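Side-chain contacts in putative dehydrogenase (Pseudomonas fluorescens, PDB 6UUG), which acts as the flavin-dependent monooxygenase component of a two-component system that oxidises methanesulfinate in bacterial sulfur assimilation: residues 41-46 with 93-98; 98-103 with 380-385. One frame throughout, in Å; residues are numbered along the deposited sequence.

Contact 1: residues 41-46 with 93-98; sequences AEFALT and REFAKV
Phe-43 and Phe-95 lean obliquely against one another, with CE2 of Phe-43 lying 4.0 Å from CE1 of Phe-95. Their ring planes are inclined at 48° and the centroids of the two rings, Phe-43 and Phe-95, stand 5.8 Å apart. Beside this pair, Val-98 spreads its two methyls over neighbouring residues of the partner helix. CG1 of Val-98 packs on CB of Ala-44 at 4.1 Å, while CG2 turns to CB of Phe-43 at 4.3 Å. The torsion behind this split (chi1 -61°) sets CG1 anti to the carbonyl carbon and CG2 between that carbon and the backbone N. The small Ala-44 lets the backbones come close: its CA is 5.5 Å from CA of Val-98.

In the fold, this is helix-to-helix packing in the N-terminal helical domain of an acyl-CoA dehydrogenase-like chain, where helix 32-53 lies against helix 85-96 and the turn after it. A second shell of residues lies against both rings. Phe-95 meets Phe-106 edge-to-face and also touches Ala-36, Leu-39 and Leu-64; Phe-43 rests on Ile-102 and on Glu-60. Further out, the guanidinium of Arg-93 forms salt bridges with Glu-265 and Glu-315, fastening helix 85-96 to two long helices of the C-terminal part of the chain.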
loop_
_atom_site.group_PDB
_atom_site.type_symbol
_atom_site.label_atom_id
_atom_site.label_comp_id
_atom_site.label_asym_id
_atom_site.label_seq_id
_atom_site.Cartn_x
_atom_site.Cartn_y
_atom_site.Cartn_z
ATOM N N ALA A 41 -33.716 -8.072 4.371
ATOM C CA ALA A 41 -33.701 -8.979 5.517
ATOM C C ALA A 41 -34.166 -10.380 5.122
ATOM O O ALA A 41 -33.573 -11.384 5.544
ATOM C CB ALA A 41 -34.572 -8.413 6.641
ATOM N N GLU A 42 -35.225 -10.469 4.312
ATOM C CA GLU A 42 -35.687 -11.771 3.841
ATOM C C GLU A 42 -34.664 -12.409 2.908
ATOM O O GLU A 42 -34.394 -13.614 3.007
ATOM C CB GLU A 42 -37.043 -11.633 3.139
ATOM C CG GLU A 42 -38.159 -11.142 4.042
ATOM N N PHE A 43 -34.078 -11.616 2.002
ATOM C CA PHE A 43 -33.050 -12.153 1.116
ATOM C C PHE A 43 -31.872 -12.702 1.913
ATOM O O PHE A 43 -31.306 -13.741 1.560
ATOM C CB PHE A 43 -32.563 -11.076 0.141
ATOM C CG PHE A 43 -33.602 -10.613 -0.849
ATOM C CD1 PHE A 43 -34.743 -11.368 -1.103
ATOM C CD2 PHE A 43 -33.423 -9.425 -1.539
ATOM C CE1 PHE A 43 -35.684 -10.940 -2.011
ATOM C CE2 PHE A 43 -34.370 -8.986 -2.451
ATOM C CZ PHE A 43 -35.495 -9.744 -2.690
ATOM N N ALA A 44 -31.494 -12.018 2.999
ATOM C CA ALA A 44 -30.313 -12.421 3.759
ATOM C C ALA A 44 -30.456 -13.825 4.328
ATOM O O ALA A 44 -29.451 -14.507 4.553
ATOM C CB ALA A 44 -30.042 -11.430 4.891
ATOM N N LEU A 45 -31.690 -14.278 4.555
ATOM C CA LEU A 45 -31.901 -15.588 5.162
ATOM C C LEU A 45 -31.438 -16.727 4.262
ATOM O O LEU A 45 -31.009 -17.772 4.766
ATOM C CB LEU A 45 -33.373 -15.757 5.518
ATOM C CG LEU A 45 -33.911 -14.781 6.563
ATOM C CD1 LEU A 45 -35.387 -15.044 6.798
ATOM C CD2 LEU A 45 -33.138 -14.909 7.859
ATOM N N THR A 46 -31.514 -16.556 2.942
ATOM C CA THR A 46 -31.124 -17.586 1.987
ATOM C C THR A 46 -29.918 -17.202 1.137
ATOM O O THR A 46 -29.561 -17.953 0.226
ATOM C CB THR A 46 -32.300 -17.915 1.059
ATOM O OG1 THR A 46 -32.647 -16.744 0.304
ATOM C CG2 THR A 46 -33.515 -18.359 1.860
ATOM N N ARG A 93 -27.721 -0.132 -3.626
ATOM C CA ARG A 93 -26.714 -0.271 -2.579
ATOM C C ARG A 93 -27.227 -1.115 -1.416
ATOM O O ARG A 93 -26.508 -1.978 -0.893
ATOM C CB ARG A 93 -26.311 1.130 -2.099
ATOM C CG ARG A 93 -25.492 1.214 -0.809
ATOM C CD ARG A 93 -25.298 2.702 -0.448
ATOM N NE ARG A 93 -24.550 2.960 0.784
ATOM C CZ ARG A 93 -24.334 4.187 1.258
ATOM N NH1 ARG A 93 -24.800 5.242 0.589
ATOM N NH2 ARG A 93 -23.661 4.364 2.393
ATOM N N GLU A 94 -28.482 -0.890 -1.009
ATOM C CA GLU A 94 -29.045 -1.637 0.113
ATOM C C GLU A 94 -29.155 -3.124 -0.203
ATOM O O GLU A 94 -28.859 -3.969 0.648
ATOM C CB GLU A 94 -30.416 -1.071 0.480
ATOM C CG GLU A 94 -30.986 -1.665 1.754
ATOM C CD GLU A 94 -30.275 -1.174 3.003
ATOM O OE1 GLU A 94 -29.686 -0.072 2.974
ATOM O OE2 GLU A 94 -30.309 -1.894 4.023
ATOM N N PHE A 95 -29.585 -3.467 -1.424
ATOM C CA PHE A 95 -29.639 -4.879 -1.803
ATOM C C PHE A 95 -28.239 -5.482 -1.834
ATOM O O PHE A 95 -28.032 -6.613 -1.383
ATOM C CB PHE A 95 -30.303 -5.057 -3.166
ATOM C CG PHE A 95 -31.794 -4.856 -3.156
ATOM C CD1 PHE A 95 -32.546 -5.213 -2.051
ATOM C CD2 PHE A 95 -32.432 -4.313 -4.256
ATOM C CE1 PHE A 95 -33.933 -5.022 -2.043
ATOM C CE2 PHE A 95 -33.814 -4.131 -4.258
ATOM C CZ PHE A 95 -34.552 -4.488 -3.149
ATOM N N ALA A 96 -27.260 -4.720 -2.325
ATOM C CA ALA A 96 -25.903 -5.241 -2.472
ATOM C C ALA A 96 -25.247 -5.593 -1.142
ATOM O O ALA A 96 -24.306 -6.397 -1.128
ATOM C CB ALA A 96 -25.038 -4.236 -3.235
ATOM N N LYS A 97 -25.720 -5.022 -0.031
ATOM C CA LYS A 97 -25.180 -5.404 1.269
ATOM C C LYS A 97 -25.416 -6.881 1.559
ATOM O O LYS A 97 -24.599 -7.512 2.246
ATOM C CB LYS A 97 -25.804 -4.558 2.374
ATOM C CG LYS A 97 -25.481 -3.089 2.300
ATOM C CD LYS A 97 -26.280 -2.313 3.355
ATOM C CE LYS A 97 -26.011 -0.852 3.244
ATOM N NZ LYS A 97 -26.601 -0.104 4.414
ATOM N N VAL A 98 -26.501 -7.455 1.028
ATOM C CA VAL A 98 -26.888 -8.825 1.358
ATOM C C VAL A 98 -26.812 -9.736 0.136
ATOM O O VAL A 98 -26.575 -10.944 0.269
ATOM C CB VAL A 98 -28.303 -8.879 1.975
ATOM C CG1 VAL A 98 -28.361 -8.081 3.266
ATOM C CG2 VAL A 98 -29.340 -8.373 0.997
#

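Contact 2: residues 98-103 with 380-385; sequences VDSSIA and WRNLRT
This is a small, buried polar contact between the first turn of helix 100-119, in the N-terminal domain, and helix 378-386, in the C-terminal domain. Ser-100 and Asn-382 alone bridge the two segments. The hydroxyl OG of Ser-100 sits 3.0 Å from ND2 of Asn-382, but the angle is too poor for a hydrogen bond; CG of Asn-382 is almost as near, 3.3 Å from the same OG. The Ser-100 torsion (chi1 62°) tucks OG between the backbone N and the carbonyl carbon, and CB points toward helix 378-386.

Both polar ends are instead held by Gln-213, whose OE1 bonds Ser-100 OG and whose backbone N bonds Asn-382 OD1. Behind Ser-100, Asp-99 is the N-cap: Ile-102 N reaches its OD1 at 3.2 Å, nearly straight at 170° but from above the carboxylate plane, and OD2 makes a salt bridge to Arg-50. On the far side of helix 378-386, Trp-380 stacks on Trp-380 of the second subunit, so this helix also belongs to a subunit interface.

A leucine in place of Asn-382 would probably leave the backbone N of Gln-213 without its acceptor in a buried setting. Chemically, then, serine and asparagine are joined through a shared glutamine, which satisfies buried polar atoms on both helices.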
loop_
_atom_site.group_PDB
_atom_site.type_symbol
_atom_site.label_atom_id
_atom_site.label_comp_id
_atom_site.label_asym_id
_atom_site.label_seq_id
_atom_site.Cartn_x
_atom_site.Cartn_y
_atom_site.Cartn_z
ATOM N N VAL A 98 -26.501 -7.455 1.028
ATOM C CA VAL A 98 -26.888 -8.825 1.358
ATOM C C VAL A 98 -26.812 -9.736 0.136
ATOM O O VAL A 98 -26.575 -10.944 0.269
ATOM C CB VAL A 98 -28.303 -8.879 1.975
ATOM C CG1 VAL A 98 -28.361 -8.081 3.266
ATOM C CG2 VAL A 98 -29.340 -8.373 0.997
ATOM N N ASP A 99 -27.010 -9.180 -1.062
ATOM C CA ASP A 99 -27.187 -10.023 -2.246
ATOM C C ASP A 99 -26.842 -9.196 -3.490
ATOM O O ASP A 99 -27.715 -8.550 -4.073
ATOM C CB ASP A 99 -28.610 -10.549 -2.301
ATOM C CG ASP A 99 -28.826 -11.570 -3.402
ATOM O OD1 ASP A 99 -27.968 -11.701 -4.312
ATOM O OD2 ASP A 99 -29.879 -12.252 -3.342
ATOM N N SER A 100 -25.573 -9.235 -3.886
ATOM C CA SER A 100 -25.148 -8.375 -4.981
ATOM C C SER A 100 -25.681 -8.847 -6.325
ATOM O O SER A 100 -25.743 -8.040 -7.253
ATOM C CB SER A 100 -23.626 -8.284 -5.029
ATOM O OG SER A 100 -23.067 -9.555 -5.255
ATOM N N SER A 101 -26.037 -10.132 -6.461
ATOM C CA SER A 101 -26.672 -10.593 -7.700
ATOM C C SER A 101 -28.054 -9.986 -7.869
ATOM O O SER A 101 -28.424 -9.549 -8.967
ATOM C CB SER A 101 -26.774 -12.116 -7.716
ATOM O OG SER A 101 -25.499 -12.676 -7.921
ATOM N N ILE A 102 -28.837 -9.972 -6.799
ATOM C CA ILE A 102 -30.133 -9.304 -6.847
ATOM C C ILE A 102 -29.943 -7.808 -7.062
ATOM O O ILE A 102 -30.674 -7.176 -7.839
ATOM C CB ILE A 102 -30.924 -9.619 -5.563
ATOM C CG1 ILE A 102 -31.520 -11.023 -5.673
ATOM C CG2 ILE A 102 -32.027 -8.600 -5.315
ATOM C CD1 ILE A 102 -32.572 -11.142 -6.774
ATOM N N ALA A 103 -28.943 -7.216 -6.396
ATOM C CA ALA A 103 -28.692 -5.793 -6.604
ATOM C C ALA A 103 -28.377 -5.508 -8.064
ATOM O O ALA A 103 -28.832 -4.501 -8.620
ATOM C CB ALA A 103 -27.549 -5.319 -5.707
ATOM N N TRP A 380 -15.873 -10.794 -1.249
ATOM C CA TRP A 380 -14.664 -10.601 -2.050
ATOM C C TRP A 380 -14.857 -11.144 -3.468
ATOM O O TRP A 380 -14.513 -10.475 -4.448
ATOM C CB TRP A 380 -13.449 -11.264 -1.372
ATOM C CG TRP A 380 -12.128 -10.962 -2.085
ATOM C CD1 TRP A 380 -11.269 -9.919 -1.838
ATOM C CD2 TRP A 380 -11.545 -11.711 -3.165
ATOM N NE1 TRP A 380 -10.188 -9.978 -2.706
ATOM C CE2 TRP A 380 -10.339 -11.063 -3.529
ATOM C CE3 TRP A 380 -11.923 -12.868 -3.855
ATOM C CZ2 TRP A 380 -9.496 -11.553 -4.547
ATOM C CZ3 TRP A 380 -11.077 -13.357 -4.872
ATOM C CH2 TRP A 380 -9.896 -12.676 -5.217
ATOM N N ARG A 381 -15.408 -12.362 -3.603
ATOM C CA ARG A 381 -15.556 -12.944 -4.943
ATOM C C ARG A 381 -16.471 -12.105 -5.826
ATOM O O ARG A 381 -16.212 -11.932 -7.025
ATOM C CB ARG A 381 -16.114 -14.366 -4.862
ATOM C CG ARG A 381 -15.115 -15.390 -4.407
ATOM C CD ARG A 381 -15.718 -16.782 -4.548
ATOM N NE ARG A 381 -16.607 -17.122 -3.442
ATOM C CZ ARG A 381 -17.937 -17.164 -3.502
ATOM N NH1 ARG A 381 -18.589 -16.870 -4.626
ATOM N NH2 ARG A 381 -18.625 -17.512 -2.421
ATOM N N ASN A 382 -17.575 -11.626 -5.258
ATOM C CA ASN A 382 -18.503 -10.801 -6.026
ATOM C C ASN A 382 -17.834 -9.511 -6.477
ATOM O O ASN A 382 -17.954 -9.100 -7.638
ATOM C CB ASN A 382 -19.740 -10.494 -5.174
ATOM C CG ASN A 382 -20.627 -11.710 -4.976
ATOM O OD1 ASN A 382 -20.560 -12.665 -5.747
ATOM N ND2 ASN A 382 -21.470 -11.673 -3.944
ATOM N N LEU A 383 -17.142 -8.843 -5.563
ATOM C CA LEU A 383 -16.509 -7.585 -5.923
ATOM C C LEU A 383 -15.323 -7.818 -6.847
ATOM O O LEU A 383 -15.098 -7.046 -7.778
ATOM C CB LEU A 383 -16.085 -6.839 -4.657
ATOM C CG LEU A 383 -15.643 -5.391 -4.793
ATOM C CD1 LEU A 383 -16.712 -4.576 -5.494
ATOM C CD2 LEU A 383 -15.371 -4.835 -3.394
ATOM N N ARG A 384 -14.558 -8.890 -6.624
ATOM C CA ARG A 384 -13.444 -9.175 -7.526
ATOM C C ARG A 384 -13.921 -9.358 -8.958
ATOM O O ARG A 384 -13.258 -8.906 -9.900
ATOM C CB ARG A 384 -12.690 -10.439 -7.074
ATOM C CG ARG A 384 -11.561 -10.917 -8.022
ATOM C CD ARG A 384 -10.334 -10.006 -7.976
ATOM N NE ARG A 384 -10.593 -8.731 -8.662
ATOM C CZ ARG A 384 -9.737 -7.723 -8.765
ATOM N NH1 ARG A 384 -10.125 -6.579 -9.355
ATOM N NH2 ARG A 384 -8.504 -7.829 -8.275
ATOM N N THR A 385 -15.038 -10.064 -9.141
ATOM C CA THR A 385 -15.564 -10.325 -10.478
ATOM C C THR A 385 -16.032 -9.033 -11.140
ATOM O O THR A 385 -15.727 -8.763 -12.311
ATOM C CB THR A 385 -16.733 -11.322 -10.394
ATOM O OG1 THR A 385 -16.300 -12.534 -9.762
ATOM C CG2 THR A 385 -17.260 -11.643 -11.779
#

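Overall arrangement
From the N terminus, helix 32-53 runs first, and contact 1 closes a mostly helical loop of 46 residues when helix 85-96 comes back against it. Val-98, common to both contacts, ends that loop and opens the next one. Contact 2 spans 276 residues, taking in both sheets and the long C-terminal helices before helix 378-386 arrives. The two loops therefore follow in series, neither enclosing nor crossing the other. Their centres are about 11 Å apart, and they touch through packing of Phe-95 on Ala-103. Contact 1 joins helices within the N-terminal domain; contact 2 ties that bundle to the C-terminal domain.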